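Long-range contact in histone acetyltransferase (Trypanosoma brucei brucei, PDB 6IF4), which probably acetylates lysines of histones as a MYST-family enzyme, this chain being its presumed N-terminal Tudor domain, of the Tudor-knot family: residues 9-23 against 48-60. Residues are numbered along the deposited sequence; the frame is centred on the assembly and turned at random.
Sequences KVYATLHETFHAAII and MDRWLPGSALRER
Arg-60 reaches back over strand 9-13 and is a worked example of an arginine tying two adjacent strands to a third chain segment. Its CB lies beside Tyr-11 CD2, and CG and CD pass over one face of the Tyr-11 ring, Arg-60 CD standing 3.7 Å from the ring centroid in a CH-pi contact. CG is anti to the backbone N (chi1 173°), and a bend at chi3 sets the guanidinium plane 66° from the ring plane, its edge at two carbonyls. Arg-60 NE donates to Val-10 O at 3.0 Å, and Arg-60 NH2 almost straight (172°) to Ala-21 O at 2.8 Å. Both carbonyls already accept from each other's residue in the 9-13/18-23 ladder; the arginine nitrogens arrive from the opposite face of each carbonyl plane. Lys-9 CB and Ala-20 CB cover opposite guanidinium faces, which, with the two in-plane bonds, fixes its rotation. The Arg-58 guanidinium lies nearly parallel to the other Tyr-11 face and stands on edge over Phe-18, a cation-pi pair. On the opposite sheet face, Leu-57 CD2 packs on Ala-12 CB. Mutual Tyr-11/Arg-58 backbone bonds, continued by Thr-13 N to Ala-56 O, pair strand 57-59 antiparallel with 9-13 at one margin of the five-stranded, SH3-like sheet; Leu-57 also touches Tyr-37 of strand 35-41 and Phe-4 of the N-terminal loop.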
ATOM      1  N   LYS B   9      -8.321   4.242   0.887  1.00 15.36           N
ATOM      2  CA  LYS B   9      -7.362   5.305   1.148  1.00 14.86           C
ATOM      3  C   LYS B   9      -6.514   4.944   2.361  1.00 19.86           C
ATOM      4  O   LYS B   9      -7.043   4.557   3.409  1.00 20.46           O
ATOM      5  CB  LYS B   9      -8.082   6.630   1.382  1.00 21.77           C
ATOM      6  CG  LYS B   9      -9.233   6.880   0.424  1.00 28.70           C
ATOM      7  CD  LYS B   9      -9.501   8.360   0.268  1.00 28.31           C
ATOM      8  CE  LYS B   9     -10.353   8.629  -0.961  1.00 36.91           C
ATOM      9  NZ  LYS B   9      -9.720   8.083  -2.190  1.00 37.44           N
ATOM     10  N   VAL B  10      -5.196   5.071   2.218  1.00 17.22           N
ATOM     11  CA  VAL B  10      -4.247   4.706   3.260  1.00 13.71           C
ATOM     12  C   VAL B  10      -3.135   5.746   3.298  1.00 18.15           C
ATOM     13  O   VAL B  10      -3.035   6.622   2.437  1.00 19.63           O
ATOM     14  CB  VAL B  10      -3.639   3.305   3.031  1.00 16.00           C
ATOM     15  CG1 VAL B  10      -4.719   2.222   3.047  1.00 13.91           C
ATOM     16  CG2 VAL B  10      -2.859   3.284   1.726  1.00 17.00           C
ATOM     17  N   TYR B  11      -2.306   5.643   4.330  1.00 15.65           N
ATOM     18  CA  TYR B  11      -0.997   6.272   4.362  1.00 14.63           C
ATOM     19  C   TYR B  11       0.045   5.183   4.163  1.00 16.70           C
ATOM     20  O   TYR B  11      -0.044   4.113   4.772  1.00 17.89           O
ATOM     21  CB  TYR B  11      -0.744   6.994   5.687  1.00 17.45           C
ATOM     22  CG  TYR B  11      -1.520   8.280   5.866  1.00 22.72           C
ATOM     23  CD1 TYR B  11      -1.179   9.426   5.159  1.00 16.59           C
ATOM     24  CD2 TYR B  11      -2.586   8.350   6.752  1.00 28.32           C
ATOM     25  CE1 TYR B  11      -1.885  10.605   5.326  1.00 17.88           C
ATOM     26  CE2 TYR B  11      -3.298   9.523   6.925  1.00 29.02           C
ATOM     27  CZ  TYR B  11      -2.944  10.646   6.211  1.00 22.50           C
ATOM     28  OH  TYR B  11      -3.654  11.814   6.382  1.00 30.95           O
ATOM     29  N   ALA B  12       1.024   5.452   3.310  1.00 13.05           N
ATOM     30  CA  ALA B  12       2.055   4.478   2.989  1.00 12.56           C
ATOM     31  C   ALA B  12       3.424   5.118   3.150  1.00 14.30           C
ATOM     32  O   ALA B  12       3.632   6.267   2.752  1.00 18.73           O
ATOM     33  CB  ALA B  12       1.896   3.936   1.564  1.00 12.19           C
ATOM     34  N   THR B  13       4.349   4.376   3.749  1.00 14.75           N
ATOM     35  CA  THR B  13       5.705   4.878   3.867  1.00 15.14           C
ATOM     36  C   THR B  13       6.371   4.923   2.497  1.00 22.93           C
ATOM     37  O   THR B  13       6.120   4.085   1.623  1.00 17.72           O
ATOM     38  CB  THR B  13       6.536   4.015   4.817  1.00 18.57           C
ATOM     39  OG1 THR B  13       6.588   2.670   4.325  1.00 15.84           O
ATOM     40  CG2 THR B  13       5.933   4.027   6.210  1.00 16.59           C
ATOM     41  N   LEU B  14       7.237   5.913   2.325  1.00 19.74           N
ATOM     42  CA  LEU B  14       8.026   6.036   1.105  1.00 22.44           C
ATOM     43  C   LEU B  14       9.272   6.810   1.497  1.00 22.09           C
ATOM     44  O   LEU B  14       9.196   8.019   1.741  1.00 27.98           O
ATOM     45  CB  LEU B  14       7.245   6.756   0.010  1.00 24.07           C
ATOM     46  CG  LEU B  14       8.031   7.230  -1.216  1.00 23.97           C
ATOM     47  CD1 LEU B  14       8.616   6.046  -1.962  1.00 25.50           C
ATOM     48  CD2 LEU B  14       7.140   8.063  -2.133  1.00 26.01           C
ATOM     49  N   HIS B  15      10.403   6.111   1.573  1.00 31.49           N
ATOM     50  CA  HIS B  15      11.644   6.702   2.061  1.00 39.34           C
ATOM     51  C   HIS B  15      11.442   7.292   3.456  1.00 42.20           C
ATOM     52  O   HIS B  15      11.707   8.470   3.712  1.00 35.41           O
ATOM     53  CB  HIS B  15      12.186   7.726   1.069  1.00 46.18           C
ATOM     54  CG  HIS B  15      12.450   7.151  -0.286  1.00 48.76           C
ATOM     55  ND1 HIS B  15      11.805   7.591  -1.422  1.00 48.39           N
ATOM     56  CD2 HIS B  15      13.282   6.161  -0.687  1.00 49.99           C
ATOM     57  CE1 HIS B  15      12.232   6.902  -2.463  1.00 49.82           C
ATOM     58  NE2 HIS B  15      13.130   6.026  -2.045  1.00 49.97           N
ATOM     59  N   GLU B  16      10.951   6.438   4.356  1.00 33.66           N
ATOM     60  CA  GLU B  16      10.767   6.744   5.775  1.00 24.92           C
ATOM     61  C   GLU B  16       9.812   7.915   6.011  1.00 19.89           C
ATOM     62  O   GLU B  16       9.861   8.566   7.060  1.00 19.47           O
ATOM     63  CB  GLU B  16      12.103   7.008   6.480  1.00 32.81           C
ATOM     64  CG  GLU B  16      13.270   6.069   6.143  1.00 48.67           C
ATOM     65  CD  GLU B  16      14.185   6.607   5.054  1.00 67.33           C
ATOM     66  OE1 GLU B  16      14.904   7.590   5.316  1.00 67.08           O
ATOM     67  OE2 GLU B  16      14.233   6.008   3.954  1.00 74.06           O
ATOM     68  N   THR B  17       8.904   8.177   5.074  1.00 18.36           N
ATOM     69  CA  THR B  17       7.910   9.228   5.247  1.00 16.72           C
ATOM     70  C   THR B  17       6.541   8.719   4.817  1.00 20.22           C
ATOM     71  O   THR B  17       6.418   8.030   3.800  1.00 23.94           O
ATOM     72  CB  THR B  17       8.290  10.485   4.447  1.00 23.94           C
ATOM     73  OG1 THR B  17       9.547  10.983   4.917  1.00 24.56           O
ATOM     74  CG2 THR B  17       7.242  11.574   4.626  1.00 28.03           C
ATOM     75  N   PHE B  18       5.514   9.061   5.595  1.00 18.71           N
ATOM     76  CA  PHE B  18       4.158   8.633   5.285  1.00 18.08           C
ATOM     77  C   PHE B  18       3.540   9.583   4.268  1.00 18.53           C
ATOM     78  O   PHE B  18       3.545  10.803   4.463  1.00 23.17           O
ATOM     79  CB  PHE B  18       3.305   8.588   6.552  1.00 25.36           C
ATOM     80  CG  PHE B  18       3.268   7.241   7.210  1.00 27.89           C
ATOM     81  CD1 PHE B  18       2.694   6.158   6.562  1.00 20.68           C
ATOM     82  CD2 PHE B  18       3.800   7.056   8.475  1.00 22.26           C
ATOM     83  CE1 PHE B  18       2.654   4.916   7.163  1.00 20.76           C
ATOM     84  CE2 PHE B  18       3.765   5.814   9.082  1.00 18.98           C
ATOM     85  CZ  PHE B  18       3.190   4.742   8.423  1.00 20.92           C
ATOM     86  N   HIS B  19       3.001   9.024   3.188  1.00 17.82           N
ATOM     87  CA  HIS B  19       2.339   9.798   2.147  1.00 23.76           C
ATOM     88  C   HIS B  19       0.951   9.232   1.903  1.00 19.11           C
ATOM     89  O   HIS B  19       0.747   8.017   1.985  1.00 13.56           O
ATOM     90  CB  HIS B  19       3.146   9.794   0.848  1.00 13.62           C
ATOM     91  CG  HIS B  19       4.435  10.547   0.940  1.00 14.95           C
ATOM     92  ND1 HIS B  19       4.520  11.908   0.733  1.00 19.54           N
ATOM     93  CD2 HIS B  19       5.692  10.132   1.224  1.00 15.40           C
ATOM     94  CE1 HIS B  19       5.772  12.297   0.883  1.00 21.35           C
ATOM     95  NE2 HIS B  19       6.505  11.238   1.179  1.00 18.96           N
ATOM     96  N   ALA B  20      -0.002  10.116   1.611  1.00 19.53           N
ATOM     97  CA  ALA B  20      -1.327   9.665   1.208  1.00 18.80           C
ATOM     98  C   ALA B  20      -1.221   8.756  -0.011  1.00 15.95           C
ATOM     99  O   ALA B  20      -0.470   9.031  -0.951  1.00 18.30           O
ATOM    100  CB  ALA B  20      -2.226  10.861   0.899  1.00 14.21           C
ATOM    101  N   ALA B  21      -1.966   7.654   0.016  1.00 13.30           N
ATOM    102  CA  ALA B  21      -1.893   6.663  -1.045  1.00 15.88           C
ATOM    103  C   ALA B  21      -3.236   5.956  -1.168  1.00 15.66           C
ATOM    104  O   ALA B  21      -4.158   6.175  -0.378  1.00 19.48           O
ATOM    105  CB  ALA B  21      -0.758   5.665  -0.783  1.00 16.99           C
ATOM    106  N   ILE B  22      -3.328   5.087  -2.171  1.00 16.21           N
ATOM    107  CA  ILE B  22      -4.503   4.263  -2.415  1.00 14.04           C
ATOM    108  C   ILE B  22      -4.003   2.878  -2.795  1.00 14.60           C
ATOM    109  O   ILE B  22      -2.936   2.726  -3.395  1.00 16.53           O
ATOM    110  CB  ILE B  22      -5.413   4.845  -3.527  1.00 25.84           C
ATOM    111  CG1 ILE B  22      -5.954   6.221  -3.141  1.00 40.75           C
ATOM    112  CG2 ILE B  22      -6.576   3.911  -3.842  1.00 25.74           C
ATOM    113  CD1 ILE B  22      -6.573   6.977  -4.300  1.00 44.69           C
ATOM    114  N   ILE B  23      -4.762   1.860  -2.418  1.00 20.32           N
ATOM    115  CA  ILE B  23      -4.399   0.486  -2.731  1.00 22.80           C
ATOM    116  C   ILE B  23      -4.984   0.117  -4.088  1.00 24.10           C
ATOM    117  O   ILE B  23      -6.203   0.156  -4.285  1.00 22.50           O
ATOM    118  CB  ILE B  23      -4.860  -0.465  -1.625  1.00 22.41           C
ATOM    119  CG1 ILE B  23      -3.929  -0.254  -0.434  1.00 22.85           C
ATOM    120  CG2 ILE B  23      -4.818  -1.909  -2.095  1.00 13.56           C
ATOM    121  CD1 ILE B  23      -4.296  -0.998   0.742  1.00 24.17           C
ATOM    122  N   MET B  48       6.176   5.587  -9.121  1.00 19.15           N
ATOM    123  CA  MET B  48       6.473   5.376  -7.712  1.00 21.46           C
ATOM    124  C   MET B  48       5.644   4.261  -7.082  1.00 23.97           C
ATOM    125  O   MET B  48       5.880   3.939  -5.913  1.00 30.22           O
ATOM    126  CB  MET B  48       6.276   6.674  -6.927  1.00 19.26           C
ATOM    127  CG  MET B  48       7.123   7.820  -7.452  1.00 27.79           C
ATOM    128  SD  MET B  48       8.886   7.491  -7.263  1.00 38.47           S
ATOM    129  CE  MET B  48       9.019   7.323  -5.489  1.00 36.25           C
ATOM    130  N   ASP B  49       4.696   3.721  -7.821  1.00 16.28           N
ATOM    131  CA  ASP B  49       3.853   2.617  -7.336  1.00 13.48           C
ATOM    132  C   ASP B  49       4.724   1.435  -6.902  1.00 22.23           C
ATOM    133  O   ASP B  49       5.697   1.122  -7.572  1.00 20.93           O
ATOM    134  CB  ASP B  49       2.866   2.151  -8.378  1.00 14.86           C
ATOM    135  CG  ASP B  49       1.883   3.208  -8.820  1.00 19.87           C
ATOM    136  OD1 ASP B  49       1.895   4.272  -8.294  1.00 23.10           O
ATOM    137  OD2 ASP B  49       1.122   2.902  -9.636  1.00 19.73           O
ATOM    138  N   ARG B  50       4.304   0.775  -5.841  1.00 18.43           N
ATOM    139  CA  ARG B  50       5.089  -0.379  -5.383  1.00 22.79           C
ATOM    140  C   ARG B  50       4.285  -1.332  -4.515  1.00 20.58           C
ATOM    141  O   ARG B  50       3.270  -0.988  -4.033  1.00 12.97           O
ATOM    142  CB  ARG B  50       6.286   0.063  -4.547  1.00 18.85           C
ATOM    143  CG  ARG B  50       5.987   1.051  -3.453  1.00 40.58           C
ATOM    144  CD  ARG B  50       7.305   1.639  -2.982  1.00 38.31           C
ATOM    145  NE  ARG B  50       7.640   2.679  -3.921  1.00 47.83           N
ATOM    146  CZ  ARG B  50       8.831   3.143  -4.199  1.00 55.88           C
ATOM    147  NH1 ARG B  50       9.904   2.652  -3.628  1.00 45.85           N
ATOM    148  NH2 ARG B  50       8.951   4.113  -5.069  1.00 68.98           N
ATOM    149  N   TRP B  51       4.819  -2.527  -4.421  1.00 19.67           N
ATOM    150  CA  TRP B  51       4.247  -3.540  -3.545  1.00 16.03           C
ATOM    151  C   TRP B  51       4.769  -3.338  -2.127  1.00 19.63           C
ATOM    152  O   TRP B  51       5.978  -3.196  -1.921  1.00 19.95           O
ATOM    153  CB  TRP B  51       4.594  -4.940  -4.046  1.00 15.13           C
ATOM    154  CG  TRP B  51       3.885  -5.321  -5.304  1.00 21.32           C
ATOM    155  CD1 TRP B  51       4.371  -5.233  -6.575  1.00 17.36           C
ATOM    156  CD2 TRP B  51       2.559  -5.850  -5.415  1.00 15.98           C
ATOM    157  NE1 TRP B  51       3.431  -5.676  -7.470  1.00 16.49           N
ATOM    158  CE2 TRP B  51       2.308  -6.060  -6.785  1.00 15.51           C
ATOM    159  CE3 TRP B  51       1.559  -6.167  -4.490  1.00 19.93           C
ATOM    160  CZ2 TRP B  51       1.100  -6.573  -7.254  1.00 17.41           C
ATOM    161  CZ3 TRP B  51       0.360  -6.675  -4.956  1.00 23.63           C
ATOM    162  CH2 TRP B  51       0.140  -6.871  -6.325  1.00 17.30           C
ATOM    163  N   LEU B  52       3.867  -3.324  -1.153  1.00 19.36           N
ATOM    164  CA  LEU B  52       4.258  -3.125   0.236  1.00 19.92           C
ATOM    165  C   LEU B  52       3.510  -4.078   1.133  1.00 17.70           C
ATOM    166  O   LEU B  52       2.363  -4.459   0.842  1.00 18.80           O
ATOM    167  CB  LEU B  52       3.992  -1.682   0.696  1.00 16.15           C
ATOM    168  CG  LEU B  52       4.762  -0.579  -0.029  1.00 23.77           C
ATOM    169  CD1 LEU B  52       4.243   0.792   0.379  1.00 13.99           C
ATOM    170  CD2 LEU B  52       6.251  -0.705   0.250  1.00 18.37           C
ATOM    171  N   PRO B  53       4.112  -4.510   2.242  1.00 15.70           N
ATOM    172  CA  PRO B  53       3.389  -5.273   3.251  1.00 13.80           C
ATOM    173  C   PRO B  53       2.517  -4.352   4.098  1.00 16.39           C
ATOM    174  O   PRO B  53       2.625  -3.125   4.048  1.00 16.12           O
ATOM    175  CB  PRO B  53       4.504  -5.905   4.083  1.00 22.26           C
ATOM    176  CG  PRO B  53       5.608  -4.906   4.001  1.00 16.01           C
ATOM    177  CD  PRO B  53       5.528  -4.309   2.617  1.00 14.37           C
ATOM    178  N   GLY B  54       1.638  -4.974   4.888  1.00 21.61           N
ATOM    179  CA  GLY B  54       0.752  -4.198   5.740  1.00 22.71           C
ATOM    180  C   GLY B  54       1.489  -3.353   6.762  1.00 17.77           C
ATOM    181  O   GLY B  54       0.978  -2.317   7.197  1.00 15.56           O
ATOM    182  N   SER B  55       2.701  -3.772   7.149  1.00 15.38           N
ATOM    183  CA  SER B  55       3.478  -3.038   8.145  1.00 21.59           C
ATOM    184  C   SER B  55       3.887  -1.653   7.667  1.00 20.46           C
ATOM    185  O   SER B  55       4.307  -0.827   8.484  1.00 17.40           O
ATOM    186  CB  SER B  55       4.723  -3.839   8.539  1.00 23.36           C
ATOM    187  OG  SER B  55       5.412  -4.312   7.398  1.00 19.53           O
ATOM    188  N   ALA B  56       3.794  -1.384   6.367  1.00 14.28           N
ATOM    189  CA  ALA B  56       4.131  -0.080   5.816  1.00 19.30           C
ATOM    190  C   ALA B  56       2.916   0.820   5.637  1.00 20.69           C
ATOM    191  O   ALA B  56       3.067   1.947   5.155  1.00 15.78           O
ATOM    192  CB  ALA B  56       4.850  -0.243   4.472  1.00 17.13           C
ATOM    193  N   LEU B  57       1.729   0.363   6.029  1.00 15.34           N
ATOM    194  CA  LEU B  57       0.489   1.066   5.738  1.00 16.57           C
ATOM    195  C   LEU B  57      -0.227   1.479   7.017  1.00 17.78           C
ATOM    196  O   LEU B  57      -0.080   0.860   8.073  1.00 14.78           O
ATOM    197  CB  LEU B  57      -0.459   0.199   4.893  1.00 18.15           C
ATOM    198  CG  LEU B  57       0.070  -0.345   3.566  1.00 18.87           C
ATOM    199  CD1 LEU B  57      -1.010  -1.152   2.862  1.00 13.12           C
ATOM    200  CD2 LEU B  57       0.558   0.784   2.680  1.00 18.30           C
ATOM    201  N   ARG B  58      -1.034   2.530   6.886  1.00 17.00           N
ATOM    202  CA  ARG B  58      -1.917   3.011   7.934  1.00 15.79           C
ATOM    203  C   ARG B  58      -3.245   3.379   7.297  1.00 24.46           C
ATOM    204  O   ARG B  58      -3.289   3.827   6.150  1.00 15.74           O
ATOM    205  CB  ARG B  58      -1.359   4.252   8.650  1.00 21.85           C
ATOM    206  CG  ARG B  58      -0.124   4.028   9.489  1.00 25.62           C
ATOM    207  CD  ARG B  58       0.069   5.179  10.468  1.00 28.20           C
ATOM    208  NE  ARG B  58       0.227   6.474   9.810  1.00 30.08           N
ATOM    209  CZ  ARG B  58      -0.688   7.440   9.818  1.00 28.49           C
ATOM    210  NH1 ARG B  58      -1.847   7.261  10.438  1.00 39.97           N
ATOM    211  NH2 ARG B  58      -0.447   8.587   9.201  1.00 26.89           N
ATOM    212  N   GLU B  59      -4.327   3.190   8.045  1.00 20.98           N
ATOM    213  CA  GLU B  59      -5.618   3.700   7.606  1.00 22.80           C
ATOM    214  C   GLU B  59      -5.538   5.210   7.442  1.00 20.31           C
ATOM    215  O   GLU B  59      -4.778   5.893   8.133  1.00 23.38           O
ATOM    216  CB  GLU B  59      -6.713   3.351   8.615  1.00 34.15           C
ATOM    217  CG  GLU B  59      -7.200   1.917   8.578  1.00 42.57           C
ATOM    218  CD  GLU B  59      -8.304   1.665   9.589  1.00 48.48           C
ATOM    219  OE1 GLU B  59      -8.576   0.484   9.893  1.00 52.16           O
ATOM    220  OE2 GLU B  59      -8.898   2.648  10.084  1.00 48.02           O
ATOM    221  N   ARG B  60      -6.331   5.728   6.512  1.00 21.72           N
ATOM    222  CA  ARG B  60      -6.408   7.180   6.259  1.00 17.25           C
ATOM    223  C   ARG B  60      -7.884   7.599   6.206  1.00 27.59           C
ATOM    224  O   ARG B  60      -8.574   7.188   5.306  1.00 30.77           O
ATOM    225  CB  ARG B  60      -5.632   7.570   4.999  1.00 23.05           C
ATOM    226  CG  ARG B  60      -5.796   9.018   4.563  1.00 22.50           C
ATOM    227  CD  ARG B  60      -4.916   9.517   3.432  1.00 20.39           C
ATOM    228  NE  ARG B  60      -4.985   8.837   2.168  1.00 14.44           N
ATOM    229  CZ  ARG B  60      -5.643   9.261   1.101  1.00 23.91           C
ATOM    230  NH1 ARG B  60      -6.310  10.386   1.154  1.00 19.36           N
ATOM    231  NH2 ARG B  60      -5.643   8.559  -0.012  1.00 14.81           N
TER
HETATM  232  O   HOH W   1      -8.536   3.724   5.748  1.00 35.47           O